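Local coordinates for conserved protein (Methanothermobacter thermautotrophicus, PDB 1I36) that is of unknown function but binds NADP and resembles 3-hydroxyacid dehydrogenases in structure, consistent with a role as an oxidoreductase, at residues A76-I87 with L101-I112. The protein carries 1 engineered substitution. Numbering follows the deposited sequence.
Sequences AGRHVRGIYVDI and LIEKGGFVDAAI. With NAP (NADP nicotinamide-adenine-dinucleotide phosphate), chain C.
Tyr84 and Phe107 sit side by side on one face of the parallel strands 83-86 and 106-112, whose axes differ by 23° and which share five backbone hydrogen bonds, from Gly106 N to Gly82 O through to Ala110 N to Asp86 O. With CG anti to the backbone N (chi1 -174°), the Tyr84 ring lies where Ile102 CD1 sits over the centre of one face, a CH-pi contact 3.7 Å from the ring centroid. The Phe107 ring is slid well aside, its plane 28° from that of Tyr84, and its CZ meets Asp86 CB at 3.4 Å. Were Tyr84 an alanine, the methyl of Ile102 would probably lose its aromatic platform and a gap would open beside Phe107. On the other face of the sheet, beta-branched Ile83, Val85 and Val108 and the small Ala110 fit the closely spaced strands: Ile83 CG2 presses tightly on Val108 CG2 (3.4 Å), and Val85 CG1 meets Ala110 CB. Gly77 suits its place because a CB would clash with Leu101 O. The long, bent chain of Lys104 lays CD over one face of the Arg81 guanidinium (Lys104 CD to Arg81 NH2 3.3 Å), while NZ donates a hydrogen bond to Arg78 O from above the carbonyl plane. Ile87 CD1 packs on Ile112 CG1 (3.6 Å), and Ile112 CB touches NAP C5N. Helix 92-101, which touches Phe107, completes a beta-alpha-beta unit of Rossmann type, and the C-terminal ends of the unit's two strands border the NADP pocket.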
loop_
_atom_site.group_PDB
_atom_site.type_symbol
_atom_site.label_atom_id
_atom_site.label_comp_id
_atom_site.label_asym_id
_atom_site.label_seq_id
_atom_site.Cartn_x
_atom_site.Cartn_y
_atom_site.Cartn_z
ATOM N N ALA A 76 -3.045 34.797 -21.428
ATOM C CA ALA A 76 -3.295 34.044 -22.652
ATOM C C ALA A 76 -4.791 33.982 -23.000
ATOM O O ALA A 76 -5.180 34.086 -24.172
ATOM C CB ALA A 76 -2.714 32.644 -22.499
ATOM N N GLY A 77 -5.629 33.921 -21.979
ATOM C CA GLY A 77 -7.068 33.813 -22.183
ATOM C C GLY A 77 -7.766 34.930 -22.944
ATOM O O GLY A 77 -8.914 34.766 -23.375
ATOM N N ARG A 78 -7.130 36.091 -23.013
ATOM C CA ARG A 78 -7.693 37.223 -23.749
ATOM C C ARG A 78 -7.488 37.015 -25.247
ATOM O O ARG A 78 -8.106 37.707 -26.055
ATOM C CB ARG A 78 -6.971 38.525 -23.361
ATOM C CG ARG A 78 -7.305 39.051 -22.000
ATOM C CD ARG A 78 -6.414 40.218 -21.616
ATOM N NE ARG A 78 -6.610 40.469 -20.205
ATOM C CZ ARG A 78 -5.640 40.532 -19.305
ATOM N NH1 ARG A 78 -4.364 40.387 -19.653
ATOM N NH2 ARG A 78 -5.972 40.649 -18.032
ATOM N N HIS A 79 -6.615 36.074 -25.619
ATOM C CA HIS A 79 -6.291 35.839 -27.010
ATOM C C HIS A 79 -6.468 34.436 -27.606
ATOM O O HIS A 79 -6.877 34.287 -28.760
ATOM C CB HIS A 79 -4.846 36.283 -27.247
ATOM C CG HIS A 79 -4.579 37.711 -26.876
ATOM N ND1 HIS A 79 -4.076 38.082 -25.643
ATOM C CD2 HIS A 79 -4.747 38.860 -27.573
ATOM C CE1 HIS A 79 -3.944 39.397 -25.599
ATOM N NE2 HIS A 79 -4.345 39.893 -26.757
ATOM N N VAL A 80 -6.092 33.404 -26.850
ATOM C CA VAL A 80 -6.144 32.034 -27.357
ATOM C C VAL A 80 -7.517 31.609 -27.839
ATOM O O VAL A 80 -8.506 31.754 -27.123
ATOM C CB VAL A 80 -5.639 31.027 -26.271
ATOM C CG1 VAL A 80 -5.826 29.594 -26.758
ATOM C CG2 VAL A 80 -4.157 31.299 -25.980
ATOM N N ARG A 81 -7.573 31.082 -29.056
ATOM C CA ARG A 81 -8.824 30.604 -29.625
ATOM C C ARG A 81 -8.691 29.117 -29.982
ATOM O O ARG A 81 -9.683 28.443 -30.266
ATOM C CB ARG A 81 -9.217 31.435 -30.851
ATOM C CG ARG A 81 -9.805 32.799 -30.489
ATOM C CD ARG A 81 -10.164 33.576 -31.726
ATOM N NE ARG A 81 -10.636 34.906 -31.355
ATOM C CZ ARG A 81 -11.900 35.207 -31.073
ATOM N NH1 ARG A 81 -12.849 34.269 -31.131
ATOM N NH2 ARG A 81 -12.196 36.438 -30.657
ATOM N N GLY A 82 -7.464 28.612 -29.913
ATOM C CA GLY A 82 -7.216 27.196 -30.169
ATOM C C GLY A 82 -7.330 26.463 -28.832
ATOM O O GLY A 82 -8.210 26.768 -28.002
ATOM N N ILE A 83 -6.433 25.506 -28.612
ATOM C CA ILE A 83 -6.411 24.751 -27.357
ATOM C C ILE A 83 -5.260 25.227 -26.463
ATOM O O ILE A 83 -4.144 25.460 -26.915
ATOM C CB ILE A 83 -6.263 23.248 -27.639
ATOM C CG1 ILE A 83 -7.568 22.741 -28.228
ATOM C CG2 ILE A 83 -5.999 22.460 -26.372
ATOM C CD1 ILE A 83 -7.372 21.471 -28.928
ATOM N N TYR A 84 -5.588 25.424 -25.198
ATOM C CA TYR A 84 -4.630 25.858 -24.181
ATOM C C TYR A 84 -4.421 24.635 -23.251
ATOM O O TYR A 84 -5.365 24.124 -22.646
ATOM C CB TYR A 84 -5.227 27.021 -23.392
ATOM C CG TYR A 84 -4.247 27.626 -22.400
ATOM C CD1 TYR A 84 -4.203 27.167 -21.072
ATOM C CD2 TYR A 84 -3.432 28.681 -22.765
ATOM C CE1 TYR A 84 -3.376 27.768 -20.128
ATOM C CE2 TYR A 84 -2.598 29.293 -21.845
ATOM C CZ TYR A 84 -2.579 28.832 -20.520
ATOM O OH TYR A 84 -1.776 29.448 -19.614
ATOM N N VAL A 85 -3.195 24.139 -23.244
ATOM C CA VAL A 85 -2.803 22.966 -22.475
ATOM C C VAL A 85 -1.991 23.370 -21.258
ATOM O O VAL A 85 -0.883 23.870 -21.379
ATOM C CB VAL A 85 -1.981 22.024 -23.363
ATOM C CG1 VAL A 85 -1.715 20.706 -22.655
ATOM C CG2 VAL A 85 -2.755 21.765 -24.676
ATOM N N ASP A 86 -2.580 23.210 -20.086
ATOM C CA ASP A 86 -1.890 23.570 -18.860
ATOM C C ASP A 86 -1.240 22.304 -18.277
ATOM O O ASP A 86 -1.925 21.349 -17.896
ATOM C CB ASP A 86 -2.846 24.230 -17.866
ATOM C CG ASP A 86 -2.101 24.832 -16.664
ATOM O OD1 ASP A 86 -1.393 24.093 -15.951
ATOM O OD2 ASP A 86 -2.201 26.044 -16.437
ATOM N N ILE A 87 0.084 22.338 -18.178
ATOM C CA ILE A 87 0.815 21.186 -17.687
ATOM C C ILE A 87 1.526 21.497 -16.367
ATOM O O ILE A 87 2.331 20.718 -15.886
ATOM C CB ILE A 87 1.777 20.658 -18.792
ATOM C CG1 ILE A 87 2.080 19.179 -18.591
ATOM C CG2 ILE A 87 3.060 21.505 -18.856
ATOM C CD1 ILE A 87 2.675 18.516 -19.867
ATOM N N LEU A 101 -10.410 31.081 -17.210
ATOM C CA LEU A 101 -9.656 32.220 -17.767
ATOM C C LEU A 101 -9.437 32.130 -19.282
ATOM O O LEU A 101 -9.113 33.123 -19.936
ATOM C CB LEU A 101 -8.302 32.341 -17.043
ATOM C CG LEU A 101 -8.510 32.806 -15.598
ATOM C CD1 LEU A 101 -7.151 32.808 -14.824
ATOM C CD2 LEU A 101 -9.130 34.222 -15.600
ATOM N N ILE A 102 -9.527 30.935 -19.839
ATOM C CA ILE A 102 -9.378 30.753 -21.302
ATOM C C ILE A 102 -10.844 30.900 -21.819
ATOM O O ILE A 102 -11.567 29.934 -22.015
ATOM C CB ILE A 102 -8.794 29.339 -21.621
ATOM C CG1 ILE A 102 -7.418 29.187 -20.922
ATOM C CG2 ILE A 102 -8.722 29.095 -23.167
ATOM C CD1 ILE A 102 -6.426 30.351 -21.140
ATOM N N GLU A 103 -11.289 32.143 -21.949
ATOM C CA GLU A 103 -12.673 32.450 -22.344
ATOM C C GLU A 103 -13.099 32.176 -23.789
ATOM O O GLU A 103 -14.277 31.945 -24.059
ATOM C CB GLU A 103 -12.972 33.920 -21.981
ATOM C CG GLU A 103 -12.835 34.164 -20.487
ATOM C CD GLU A 103 -12.727 35.643 -20.097
ATOM O OE1 GLU A 103 -12.640 36.522 -20.999
ATOM O OE2 GLU A 103 -12.703 35.907 -18.863
ATOM N N LYS A 104 -12.139 32.131 -24.691
ATOM C CA LYS A 104 -12.431 31.922 -26.100
ATOM C C LYS A 104 -11.778 30.687 -26.691
ATOM O O LYS A 104 -11.806 30.504 -27.899
ATOM C CB LYS A 104 -11.916 33.117 -26.892
ATOM C CG LYS A 104 -12.496 34.438 -26.498
ATOM C CD LYS A 104 -12.102 35.480 -27.525
ATOM C CE LYS A 104 -10.705 36.026 -27.300
ATOM N NZ LYS A 104 -10.780 37.241 -26.414
ATOM N N GLY A 105 -11.159 29.855 -25.860
ATOM C CA GLY A 105 -10.491 28.685 -26.385
ATOM C C GLY A 105 -10.858 27.427 -25.646
ATOM O O GLY A 105 -11.714 27.450 -24.790
ATOM N N GLY A 106 -10.281 26.307 -26.056
ATOM C CA GLY A 106 -10.546 25.064 -25.367
ATOM C C GLY A 106 -9.411 24.877 -24.365
ATOM O O GLY A 106 -8.268 25.260 -24.632
ATOM N N PHE A 107 -9.715 24.317 -23.202
ATOM C CA PHE A 107 -8.685 24.122 -22.187
ATOM C C PHE A 107 -8.477 22.632 -21.973
ATOM O O PHE A 107 -9.435 21.888 -21.849
ATOM C CB PHE A 107 -9.123 24.746 -20.867
ATOM C CG PHE A 107 -8.088 24.639 -19.771
ATOM C CD1 PHE A 107 -7.983 23.489 -19.005
ATOM C CD2 PHE A 107 -7.274 25.707 -19.472
ATOM C CE1 PHE A 107 -7.073 23.416 -17.931
ATOM C CE2 PHE A 107 -6.355 25.646 -18.389
ATOM C CZ PHE A 107 -6.275 24.495 -17.629
ATOM N N VAL A 108 -7.222 22.227 -21.847
ATOM C CA VAL A 108 -6.864 20.833 -21.584
ATOM C C VAL A 108 -5.983 20.746 -20.345
ATOM O O VAL A 108 -4.990 21.467 -20.235
ATOM C CB VAL A 108 -6.071 20.231 -22.785
ATOM C CG1 VAL A 108 -5.621 18.770 -22.456
ATOM C CG2 VAL A 108 -7.008 20.186 -24.034
ATOM N N ASP A 109 -6.380 19.902 -19.395
ATOM C CA ASP A 109 -5.589 19.697 -18.157
ATOM C C ASP A 109 -4.638 18.539 -18.525
ATOM O O ASP A 109 -5.112 17.434 -18.740
ATOM C CB ASP A 109 -6.561 19.260 -17.056
ATOM C CG ASP A 109 -5.878 18.879 -15.763
ATOM O OD1 ASP A 109 -4.651 19.099 -15.619
ATOM O OD2 ASP A 109 -6.584 18.344 -14.884
ATOM N N ALA A 110 -3.340 18.802 -18.710
ATOM C CA ALA A 110 -2.403 17.702 -19.019
ATOM C C ALA A 110 -1.627 17.448 -17.724
ATOM O O ALA A 110 -1.295 18.391 -17.029
ATOM C CB ALA A 110 -1.433 18.126 -20.132
ATOM N N ALA A 111 -1.312 16.193 -17.413
ATOM C CA ALA A 111 -0.551 15.885 -16.193
ATOM C C ALA A 111 0.548 14.885 -16.562
ATOM O O ALA A 111 0.270 13.816 -17.129
ATOM C CB ALA A 111 -1.476 15.286 -15.109
ATOM N N ILE A 112 1.779 15.250 -16.225
ATOM C CA ILE A 112 2.964 14.443 -16.493
ATOM C C ILE A 112 2.983 13.337 -15.434
ATOM O O ILE A 112 2.970 13.620 -14.235
ATOM C CB ILE A 112 4.237 15.311 -16.407
ATOM C CG1 ILE A 112 4.253 16.275 -17.607
ATOM C CG2 ILE A 112 5.503 14.420 -16.479
ATOM C CD1 ILE A 112 5.401 17.313 -17.592
HETATM P PA NAP C . 11.619 25.381 -15.188
HETATM O O1A NAP C . 11.108 25.794 -13.894
HETATM O O2A NAP C . 12.298 24.212 -15.707
HETATM O O5B NAP C . 10.812 26.168 -16.420
HETATM C C5B NAP C . 9.640 27.172 -16.323
HETATM C C4B NAP C . 10.189 28.191 -17.206
HETATM O O4B NAP C . 8.893 29.160 -17.148
HETATM C C3B NAP C . 10.818 29.218 -16.916
HETATM O O3B NAP C . 11.607 28.774 -17.938
HETATM C C2B NAP C . 10.746 30.694 -16.899
HETATM O O2B NAP C . 11.340 31.628 -17.498
HETATM C C1B NAP C . 9.383 30.550 -17.220
HETATM N N9A NAP C . 8.533 31.487 -16.459
HETATM C C8A NAP C . 8.390 31.913 -15.134
HETATM N N7A NAP C . 7.485 32.859 -15.023
HETATM C C5A NAP C . 7.001 33.071 -16.299
HETATM C C6A NAP C . 6.015 33.960 -16.840
HETATM N N6A NAP C . 5.345 34.823 -16.073
HETATM N N1A NAP C . 5.768 33.911 -18.205
HETATM C C2A NAP C . 6.449 33.042 -19.006
HETATM N N3A NAP C . 7.392 32.183 -18.569
HETATM C C4A NAP C . 7.617 32.244 -17.189
HETATM O O3 NAP C . 10.297 24.393 -14.935
HETATM P PN NAP C . 9.800 22.888 -15.548
HETATM O O1N NAP C . 10.558 21.808 -14.831
HETATM O O2N NAP C . 9.986 23.047 -16.994
HETATM O O5D NAP C . 8.252 22.645 -15.323
HETATM C C5D NAP C . 7.252 23.506 -15.926
HETATM C C4D NAP C . 5.904 23.162 -15.319
HETATM O O4D NAP C . 5.493 21.764 -15.409
HETATM C C3D NAP C . 5.776 23.489 -13.810
HETATM O O3D NAP C . 4.491 24.053 -13.396
HETATM C C2D NAP C . 6.037 22.203 -13.101
HETATM O O2D NAP C . 5.462 22.139 -11.828
HETATM C C1D NAP C . 5.479 21.171 -14.106
HETATM N N1N NAP C . 6.098 19.839 -14.016
HETATM C C2N NAP C . 7.475 19.685 -14.224
HETATM C C3N NAP C . 7.974 18.342 -14.126
HETATM C C7N NAP C . 9.382 18.036 -14.324
HETATM O O7N NAP C . 9.798 16.865 -14.244
HETATM N N7N NAP C . 10.291 19.004 -14.608
HETATM C C4N NAP C . 7.081 17.288 -13.837
HETATM C C5N NAP C . 5.754 17.465 -13.637
HETATM C C6N NAP C . 5.261 18.740 -13.729
HETATM P P2B NAP C . 12.615 32.235 -16.618
HETATM O O1X NAP C . 13.742 31.242 -16.602
HETATM O O2X NAP C . 12.890 33.412 -17.397
HETATM O O3X NAP C . 12.120 32.422 -15.270
HETATM O O HOH W 1 -9.275 32.325 -24.650
HETATM O O HOH W 2 -10.931 37.230 -23.069
HETATM O O HOH W 3 2.022 17.980 -14.852
#